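Local coordinates for protein alcohol dehydrogenase (Thermus thermophilus, PDB 2EIH) that binds a zinc ion and probably acts as an NAD(P)-dependent oxidoreductase of the zinc-containing alcohol dehydrogenase family, at residues A[2-7]-A[13-18]; A[202-207]-A[213-218]; A[82-87]-A[139-144]. All coordinates share one frame; numbering follows the deposited sequence.

Contact 1: residues A[2-7]-A[13-18]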
loop_
_atom_site.group_PDB
_atom_site.type_symbol
_atom_site.label_atom_id
_atom_site.label_comp_id
_atom_site.label_asym_id
_atom_site.label_seq_id
_atom_site.Cartn_x
_atom_site.Cartn_y
_atom_site.Cartn_z
ATOM N N ARG A 2 -22.417 -6.368 42.414
ATOM C CA ARG A 2 -22.620 -7.718 41.925
ATOM C C ARG A 2 -21.586 -7.980 40.836
ATOM O O ARG A 2 -21.220 -7.077 40.070
ATOM C CB ARG A 2 -24.028 -7.911 41.354
ATOM C CG ARG A 2 -25.116 -8.138 42.395
ATOM C CD ARG A 2 -26.472 -8.353 41.738
ATOM N NE ARG A 2 -26.682 -9.700 41.204
ATOM C CZ ARG A 2 -26.862 -10.786 41.956
ATOM N NH1 ARG A 2 -26.853 -10.696 43.285
ATOM N NH2 ARG A 2 -27.080 -11.965 41.378
ATOM N N ALA A 3 -21.101 -9.216 40.788
ATOM C CA ALA A 3 -20.122 -9.620 39.797
ATOM C C ALA A 3 -20.054 -11.130 39.764
ATOM O O ALA A 3 -20.397 -11.809 40.731
ATOM C CB ALA A 3 -18.756 -9.046 40.139
ATOM N N VAL A 4 -19.654 -11.650 38.617
ATOM C CA VAL A 4 -19.480 -13.076 38.455
ATOM C C VAL A 4 -17.978 -13.262 38.496
ATOM O O VAL A 4 -17.269 -12.884 37.567
ATOM C CB VAL A 4 -20.010 -13.570 37.112
ATOM C CG1 VAL A 4 -19.497 -14.974 36.844
ATOM C CG2 VAL A 4 -21.522 -13.544 37.122
ATOM N N VAL A 5 -17.505 -13.821 39.600
ATOM C CA VAL A 5 -16.091 -14.062 39.791
ATOM C C VAL A 5 -15.736 -15.472 39.361
ATOM O O VAL A 5 -16.606 -16.329 39.178
ATOM C CB VAL A 5 -15.670 -13.868 41.266
ATOM C CG1 VAL A 5 -15.690 -12.386 41.623
ATOM C CG2 VAL A 5 -16.608 -14.643 42.184
ATOM N N MET A 6 -14.437 -15.691 39.219
ATOM C CA MET A 6 -13.877 -16.960 38.796
ATOM C C MET A 6 -13.087 -17.519 39.971
ATOM O O MET A 6 -11.887 -17.269 40.091
ATOM C CB MET A 6 -12.947 -16.694 37.628
ATOM C CG MET A 6 -12.645 -17.865 36.763
ATOM S SD MET A 6 -11.613 -17.235 35.469
ATOM C CE MET A 6 -10.274 -18.385 35.554
ATOM N N ARG A 7 -13.772 -18.259 40.840
ATOM C CA ARG A 7 -13.147 -18.856 42.017
ATOM C C ARG A 7 -11.919 -19.686 41.675
ATOM O O ARG A 7 -10.884 -19.583 42.334
ATOM C CB ARG A 7 -14.153 -19.738 42.769
ATOM C CG ARG A 7 -15.208 -18.964 43.557
ATOM C CD ARG A 7 -14.561 -17.968 44.519
ATOM N NE ARG A 7 -15.549 -17.114 45.171
ATOM C CZ ARG A 7 -15.257 -15.993 45.823
ATOM N NH1 ARG A 7 -13.998 -15.579 45.915
ATOM N NH2 ARG A 7 -16.229 -15.280 46.383
ATOM N N GLU A 13 -19.077 -24.162 35.768
ATOM C CA GLU A 13 -19.563 -24.134 37.146
ATOM C C GLU A 13 -18.669 -23.324 38.088
ATOM O O GLU A 13 -19.092 -22.974 39.188
ATOM C CB GLU A 13 -19.720 -25.562 37.683
ATOM C CG GLU A 13 -18.509 -26.445 37.427
ATOM C CD GLU A 13 -18.681 -27.856 37.955
ATOM O OE1 GLU A 13 -19.701 -28.503 37.629
ATOM O OE2 GLU A 13 -17.790 -28.330 38.688
ATOM N N VAL A 14 -17.444 -23.021 37.663
ATOM C CA VAL A 14 -16.543 -22.248 38.512
ATOM C C VAL A 14 -16.984 -20.790 38.543
ATOM O O VAL A 14 -16.475 -20.000 39.337
ATOM C CB VAL A 14 -15.060 -22.283 38.023
ATOM C CG1 VAL A 14 -14.609 -23.709 37.796
ATOM C CG2 VAL A 14 -14.899 -21.450 36.755
ATOM N N LEU A 15 -17.916 -20.428 37.667
ATOM C CA LEU A 15 -18.416 -19.053 37.612
ATOM C C LEU A 15 -19.545 -18.867 38.631
ATOM O O LEU A 15 -20.585 -19.520 38.557
ATOM C CB LEU A 15 -18.915 -18.722 36.196
ATOM C CG LEU A 15 -17.857 -18.694 35.088
ATOM C CD1 LEU A 15 -18.521 -18.606 33.725
ATOM C CD2 LEU A 15 -16.918 -17.514 35.294
ATOM N N GLU A 16 -19.332 -17.978 39.593
ATOM C CA GLU A 16 -20.342 -17.742 40.606
ATOM C C GLU A 16 -20.496 -16.263 40.912
ATOM O O GLU A 16 -19.589 -15.464 40.678
ATOM C CB GLU A 16 -19.998 -18.512 41.888
ATOM C CG GLU A 16 -18.680 -18.108 42.536
ATOM C CD GLU A 16 -18.501 -18.700 43.925
ATOM O OE1 GLU A 16 -18.366 -19.939 44.028
ATOM O OE2 GLU A 16 -18.510 -17.927 44.911
ATOM N N VAL A 17 -21.659 -15.908 41.443
ATOM C CA VAL A 17 -21.949 -14.525 41.787
ATOM C C VAL A 17 -21.327 -14.158 43.136
ATOM O O VAL A 17 -21.448 -14.910 44.102
ATOM C CB VAL A 17 -23.470 -14.290 41.851
ATOM C CG1 VAL A 17 -23.755 -12.820 42.134
ATOM C CG2 VAL A 17 -24.120 -14.727 40.536
ATOM N N ALA A 18 -20.669 -13.003 43.194
ATOM C CA ALA A 18 -20.030 -12.538 44.424
ATOM C C ALA A 18 -20.134 -11.029 44.518
ATOM O O ALA A 18 -20.439 -10.358 43.537
ATOM C CB ALA A 18 -18.571 -12.953 44.454
#

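Contact 2: residues A[202-207]-A[213-218]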
loop_
_atom_site.group_PDB
_atom_site.type_symbol
_atom_site.label_atom_id
_atom_site.label_comp_id
_atom_site.label_asym_id
_atom_site.label_seq_id
_atom_site.Cartn_x
_atom_site.Cartn_y
_atom_site.Cartn_z
ATOM N N ASP A 202 -30.777 -23.707 8.448
ATOM C CA ASP A 202 -31.223 -22.507 9.136
ATOM C C ASP A 202 -30.136 -21.442 9.094
ATOM O O ASP A 202 -30.391 -20.304 8.701
ATOM C CB ASP A 202 -31.597 -22.831 10.588
ATOM C CG ASP A 202 -33.025 -23.346 10.721
ATOM O OD1 ASP A 202 -33.364 -23.899 11.798
ATOM O OD2 ASP A 202 -33.819 -23.178 9.756
ATOM N N LYS A 203 -28.921 -21.809 9.488
ATOM C CA LYS A 203 -27.816 -20.857 9.493
ATOM C C LYS A 203 -27.551 -20.279 8.101
ATOM O O LYS A 203 -27.306 -19.081 7.963
ATOM C CB LYS A 203 -26.561 -21.520 10.061
ATOM C CG LYS A 203 -26.671 -21.828 11.543
ATOM C CD LYS A 203 -25.459 -22.593 12.029
ATOM C CE LYS A 203 -25.450 -22.733 13.544
ATOM N NZ LYS A 203 -24.226 -23.464 13.993
ATOM N N LEU A 204 -27.615 -21.114 7.067
ATOM C CA LEU A 204 -27.399 -20.631 5.706
ATOM C C LEU A 204 -28.495 -19.666 5.295
ATOM O O LEU A 204 -28.236 -18.675 4.615
ATOM C CB LEU A 204 -27.379 -21.784 4.712
ATOM C CG LEU A 204 -26.155 -22.684 4.735
ATOM C CD1 LEU A 204 -26.276 -23.701 3.618
ATOM C CD2 LEU A 204 -24.896 -21.837 4.566
ATOM N N ARG A 205 -29.728 -19.977 5.687
ATOM C CA ARG A 205 -30.860 -19.121 5.355
ATOM C C ARG A 205 -30.647 -17.805 6.077
ATOM O O ARG A 205 -30.975 -16.725 5.569
ATOM C CB ARG A 205 -32.168 -19.754 5.823
ATOM C CG ARG A 205 -33.370 -18.811 5.795
ATOM C CD ARG A 205 -34.595 -19.501 6.412
ATOM N NE ARG A 205 -34.266 -20.045 7.729
ATOM C CZ ARG A 205 -34.130 -19.310 8.831
ATOM N NH1 ARG A 205 -33.816 -19.882 9.987
ATOM N NH2 ARG A 205 -34.341 -18.002 8.781
ATOM N N ARG A 206 -30.078 -17.924 7.271
ATOM C CA ARG A 206 -29.792 -16.789 8.121
ATOM C C ARG A 206 -28.669 -15.945 7.511
ATOM O O ARG A 206 -28.672 -14.716 7.614
ATOM C CB ARG A 206 -29.389 -17.301 9.502
ATOM C CG ARG A 206 -29.637 -16.319 10.623
ATOM C CD ARG A 206 -31.064 -16.375 11.127
ATOM N NE ARG A 206 -31.053 -16.491 12.586
ATOM C CZ ARG A 206 -30.680 -15.522 13.414
ATOM N NH1 ARG A 206 -30.299 -14.342 12.938
ATOM N NH2 ARG A 206 -30.652 -15.752 14.718
ATOM N N ALA A 207 -27.720 -16.624 6.869
ATOM C CA ALA A 207 -26.585 -15.971 6.235
ATOM C C ALA A 207 -27.057 -15.052 5.118
ATOM O O ALA A 207 -26.708 -13.870 5.098
ATOM C CB ALA A 207 -25.621 -17.006 5.690
ATOM N N ASP A 213 -24.439 -13.663 -0.574
ATOM C CA ASP A 213 -24.984 -13.854 -1.909
ATOM C C ASP A 213 -25.181 -15.324 -2.278
ATOM O O ASP A 213 -26.088 -15.667 -3.031
ATOM C CB ASP A 213 -24.065 -13.194 -2.939
ATOM C CG ASP A 213 -23.852 -11.728 -2.665
ATOM O OD1 ASP A 213 -24.839 -10.966 -2.729
ATOM O OD2 ASP A 213 -22.700 -11.336 -2.374
ATOM N N GLU A 214 -24.331 -16.183 -1.733
ATOM C CA GLU A 214 -24.386 -17.602 -2.030
ATOM C C GLU A 214 -24.172 -18.400 -0.739
ATOM O O GLU A 214 -23.547 -17.914 0.205
ATOM C CB GLU A 214 -23.292 -17.928 -3.053
ATOM C CG GLU A 214 -23.754 -18.593 -4.352
ATOM C CD GLU A 214 -24.938 -17.908 -5.014
ATOM O OE1 GLU A 214 -26.070 -18.120 -4.528
ATOM O OE2 GLU A 214 -24.739 -17.159 -6.007
ATOM N N THR A 215 -24.686 -19.624 -0.694
ATOM C CA THR A 215 -24.533 -20.458 0.491
ATOM C C THR A 215 -24.089 -21.872 0.151
ATOM O O THR A 215 -24.459 -22.416 -0.884
ATOM C CB THR A 215 -25.848 -20.521 1.293
ATOM O OG1 THR A 215 -26.941 -20.782 0.403
ATOM C CG2 THR A 215 -26.091 -19.202 2.016
ATOM N N VAL A 216 -23.284 -22.456 1.029
ATOM C CA VAL A 216 -22.794 -23.814 0.832
ATOM C C VAL A 216 -22.817 -24.557 2.156
ATOM O O VAL A 216 -22.565 -23.976 3.207
ATOM C CB VAL A 216 -21.357 -23.826 0.286
ATOM C CG1 VAL A 216 -20.836 -25.249 0.234
ATOM C CG2 VAL A 216 -21.318 -23.197 -1.099
ATOM N N ASN A 217 -23.120 -25.848 2.098
ATOM C CA ASN A 217 -23.185 -26.673 3.295
ATOM C C ASN A 217 -21.945 -27.554 3.376
ATOM O O ASN A 217 -21.746 -28.427 2.535
ATOM C CB ASN A 217 -24.436 -27.549 3.256
ATOM C CG ASN A 217 -24.683 -28.265 4.565
ATOM O OD1 ASN A 217 -23.762 -28.800 5.173
ATOM N ND2 ASN A 217 -25.934 -28.286 5.002
ATOM N N TYR A 218 -21.119 -27.338 4.392
ATOM C CA TYR A 218 -19.900 -28.120 4.527
ATOM C C TYR A 218 -20.082 -29.472 5.199
ATOM O O TYR A 218 -19.108 -30.098 5.615
ATOM C CB TYR A 218 -18.830 -27.304 5.256
ATOM C CG TYR A 218 -19.265 -26.714 6.575
ATOM C CD1 TYR A 218 -19.541 -27.525 7.670
ATOM C CD2 TYR A 218 -19.370 -25.336 6.739
ATOM C CE1 TYR A 218 -19.905 -26.976 8.898
ATOM C CE2 TYR A 218 -19.734 -24.779 7.961
ATOM C CZ TYR A 218 -19.999 -25.606 9.036
ATOM O OH TYR A 218 -20.351 -25.054 10.246
#

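Contact 3: residues A[82-87]-A[139-144]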
loop_
_atom_site.group_PDB
_atom_site.type_symbol
_atom_site.label_atom_id
_atom_site.label_comp_id
_atom_site.label_asym_id
_atom_site.label_seq_id
_atom_site.Cartn_x
_atom_site.Cartn_y
_atom_site.Cartn_z
ATOM N N GLY A 82 -23.935 9.707 32.651
ATOM C CA GLY A 82 -25.209 9.630 31.972
ATOM C C GLY A 82 -24.990 9.214 30.536
ATOM O O GLY A 82 -25.873 8.626 29.915
ATOM N N ASP A 83 -23.801 9.510 30.015
ATOM C CA ASP A 83 -23.447 9.177 28.632
ATOM C C ASP A 83 -23.468 7.689 28.323
ATOM O O ASP A 83 -22.877 6.894 29.044
ATOM C CB ASP A 83 -22.056 9.710 28.294
ATOM C CG ASP A 83 -21.981 11.219 28.318
ATOM O OD1 ASP A 83 -20.881 11.745 28.061
ATOM O OD2 ASP A 83 -23.007 11.874 28.588
ATOM N N GLU A 84 -24.148 7.322 27.243
ATOM C CA GLU A 84 -24.217 5.929 26.840
ATOM C C GLU A 84 -22.949 5.613 26.036
ATOM O O GLU A 84 -22.556 6.382 25.143
ATOM C CB GLU A 84 -25.470 5.678 26.010
ATOM C CG GLU A 84 -26.779 5.916 26.769
ATOM C CD GLU A 84 -27.962 5.240 26.090
ATOM O OE1 GLU A 84 -29.083 5.265 26.639
ATOM O OE2 GLU A 84 -27.761 4.676 24.998
ATOM N N VAL A 85 -22.308 4.488 26.372
ATOM C CA VAL A 85 -21.059 4.072 25.738
ATOM C C VAL A 85 -20.872 2.555 25.584
ATOM O O VAL A 85 -21.557 1.747 26.210
ATOM C CB VAL A 85 -19.848 4.594 26.556
ATOM C CG1 VAL A 85 -19.868 6.112 26.622
ATOM C CG2 VAL A 85 -19.878 4.025 27.980
ATOM N N VAL A 86 -19.927 2.190 24.726
ATOM C CA VAL A 86 -19.559 0.797 24.503
ATOM C C VAL A 86 -18.068 0.805 24.818
ATOM O O VAL A 86 -17.419 1.849 24.778
ATOM C CB VAL A 86 -19.776 0.347 23.041
ATOM C CG1 VAL A 86 -21.227 0.523 22.663
ATOM C CG2 VAL A 86 -18.892 1.154 22.113
ATOM N N ILE A 87 -17.532 -0.366 25.125
ATOM C CA ILE A 87 -16.134 -0.532 25.487
ATOM C C ILE A 87 -15.294 -0.993 24.305
ATOM O O ILE A 87 -15.741 -1.802 23.506
ATOM C CB ILE A 87 -16.040 -1.566 26.623
ATOM C CG1 ILE A 87 -16.646 -0.972 27.904
ATOM C CG2 ILE A 87 -14.616 -2.058 26.772
ATOM C CD1 ILE A 87 -16.908 -1.990 28.974
ATOM N N LEU A 139 -29.408 1.548 18.879
ATOM C CA LEU A 139 -29.258 0.178 19.384
ATOM C C LEU A 139 -29.616 -0.048 20.844
ATOM O O LEU A 139 -29.575 0.881 21.657
ATOM C CB LEU A 139 -27.824 -0.311 19.196
ATOM C CG LEU A 139 -27.238 -0.504 17.797
ATOM C CD1 LEU A 139 -25.883 -1.154 17.969
ATOM C CD2 LEU A 139 -28.149 -1.367 16.934
ATOM N N SER A 140 -29.963 -1.290 21.178
ATOM C CA SER A 140 -30.273 -1.634 22.567
ATOM C C SER A 140 -28.929 -1.914 23.197
ATOM O O SER A 140 -27.963 -2.212 22.500
ATOM C CB SER A 140 -31.095 -2.907 22.655
ATOM O OG SER A 140 -30.245 -4.019 22.455
ATOM N N PHE A 141 -28.860 -1.841 24.513
ATOM C CA PHE A 141 -27.594 -2.108 25.176
ATOM C C PHE A 141 -27.000 -3.509 24.834
ATOM O O PHE A 141 -25.779 -3.643 24.707
ATOM C CB PHE A 141 -27.765 -1.913 26.685
ATOM C CG PHE A 141 -27.788 -0.466 27.105
ATOM C CD1 PHE A 141 -26.627 0.302 27.069
ATOM C CD2 PHE A 141 -28.968 0.132 27.541
ATOM C CE1 PHE A 141 -26.650 1.634 27.467
ATOM C CE2 PHE A 141 -28.993 1.466 27.939
ATOM C CZ PHE A 141 -27.839 2.216 27.905
ATOM N N GLU A 142 -27.840 -4.532 24.652
ATOM C CA GLU A 142 -27.327 -5.870 24.333
ATOM C C GLU A 142 -26.755 -5.919 22.919
ATOM O O GLU A 142 -25.820 -6.669 22.648
ATOM C CB GLU A 142 -28.418 -6.941 24.464
ATOM C CG GLU A 142 -28.985 -7.103 25.870
ATOM C CD GLU A 142 -30.052 -6.073 26.208
ATOM O OE1 GLU A 142 -30.187 -5.077 25.461
ATOM O OE2 GLU A 142 -30.760 -6.271 27.220
ATOM N N GLU A 143 -27.332 -5.128 22.021
ATOM C CA GLU A 143 -26.873 -5.071 20.641
ATOM C C GLU A 143 -25.524 -4.342 20.616
ATOM O O GLU A 143 -24.565 -4.773 19.953
ATOM C CB GLU A 143 -27.914 -4.335 19.782
ATOM C CG GLU A 143 -29.189 -5.124 19.483
ATOM C CD GLU A 143 -30.218 -4.337 18.665
ATOM O OE1 GLU A 143 -30.987 -4.970 17.915
ATOM O OE2 GLU A 143 -30.229 -3.093 18.754
ATOM N N ALA A 144 -25.443 -3.249 21.374
ATOM C CA ALA A 144 -24.217 -2.462 21.464
ATOM C C ALA A 144 -23.074 -3.322 22.015
ATOM O O ALA A 144 -21.999 -3.408 21.401
ATOM C CB ALA A 144 -24.445 -1.251 22.351
#

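Contact 1: residues A[2-7]-A[13-18]
Val5 and Glu16 face each other as a hydrogen-bonded pair in the antiparallel β-hairpin that opens the chain, strand 2-6 running against strand 15-19. Val5 N donates to Glu16 O at 2.9 Å, and Glu16 N returns a straighter bond to Val5 O at 3.2 Å. The next such pair, Ala3 with Ala18, has one good bond, Ala18 N to Ala3 O at 2.8 Å, and a weak one in the other direction. Between them Val4 and Val17 form a non-hydrogen-bonded pair. Valine, being β-branched, favours extended backbone angles. CG1 of Val4, anti to its own N (chi1 166°), is carried diagonally against CB of Leu15, 3.8 Å away. On the same face one side of the Arg2 guanidinium lies over Val17 CG1, offset toward its rim, with NH2 of Arg2 3.5 Å from that methyl. Arg7 and Glu16 form a salt bridge with their planes nearly perpendicular: Arg7 NE, with an almost linear N-H (177°), meets Glu16 OE2 at 3.1 Å from above the carboxylate plane. Further out, helix 41-48 is touched by Met6, Val14 and Leu15, while Val4 and Leu15 also reach helix 322-330. The backbone of Arg2 bonds to Glu123, and that of Val4 to Tyr121, tying the hairpin to the chain before strand 124-128. On the face opposite Val4, the small Ala18 packs tightly, its CB 3.4 Å from Val5 CG2.

Contact 2: residues A[202-207]-A[213-218]
Thr215 is the first residue of segment 213-218 to meet helix 202-207, in the helix-to-strand half of a β-α-β unit of the Rossmann-type nucleotide-binding domain. Its CG2 methyl lies 3.4 Å from the backbone Leu204 O, while its CB packs against Leu204 CD2 at 3.7 Å. The β-branch suits a strand, and CG2, anti to the carbonyl carbon, is the branch given to the helix. Ala207, three residues on from Leu204, adds a small methyl beside it. Val216 points away from the helix, and its side chain touches Trp223 and Leu230 of helix 223-230; Val216 O is in van der Waals contact with Leu204 CD2, 3.4 Å away. At Asn217 the contact is loose, Leu204 CD1 lying 4.1 Å from the backbone N of Asn217, with CB slightly farther; the amide oxygen accepts from Thr219 N. Leucine thus spans three successive strand residues with one forked tip. The two axes run nearly antiparallel, 164° apart and 8.4 Å at their closest. Strand 214-217 forms one edge of the six-stranded parallel sheet, bonded through its backbone to strand 193-198, where Ala198 also touches Leu204; helix 201-210 packs on one side and helix 223-230 takes the Val216 side.

Contact 3: residues A[82-87]-A[139-144]
Phe141 brings the far end of its ring to the carboxylate of Glu84, the two side chains crossing at about a right angle. Phe141 CZ is the foremost atom, 3.5 Å from both Glu84 OE1 and Glu84 CD. The carboxylate and ring planes are 43° apart, an oblique meeting. Glu84 reaches this position with CG anti to the carbonyl carbon (chi1 -63°) and an extended chain beyond it. Farther along, Val86 CG1 touches the Ala144 methyl at 3.7 Å; β-branched valine favours the extended strand, and the small alanine keeps the helix near it, the CA atoms of Val86 and Ala144 being 6.4 Å apart. Ser140 opens helix 141-146 as N-cap: Glu143 N donates to Ser140 OG at 3.1 Å and Ser140 N to Glu143 OE2 at 3.0 Å, a reciprocal capping box that fixes the turn bearing Phe141. This helix packs against strands 84-91 and 64-72, neighbours in the mixed sheet of the GroES-like domain; strand 64-72 also touches both Phe141 and Ala144. Lys135 forms a salt bridge with Glu84 OE2 and a cation-pi interaction with Phe141. Carboxylate and aromatic ring thus share one cation, which probably offsets the cost of setting a negative charge near the ring.

In the fold
Contact 2 is the most buried of the three and purely a matter of packing, at an edge of the parallel Rossmann-type sheet, which probably binds the nucleotide. Contacts 1 and 3 are partly buried and mix apolar packing with charge. In contact 1 strand pairs with strand, so backbone hydrogen bonds dominate and a salt bridge joins more exposed side chains; contacts 2 and 3 each set a helix against a strand, and side-chain carbons do most of the packing, in contact 2 partly against backbone carbonyls. Contact 3 borrows its balancing cation from outside its segments, whereas contact 1 contains its own ion pair. No element is shared: the centres of contacts 1 and 3 are 24 Å apart.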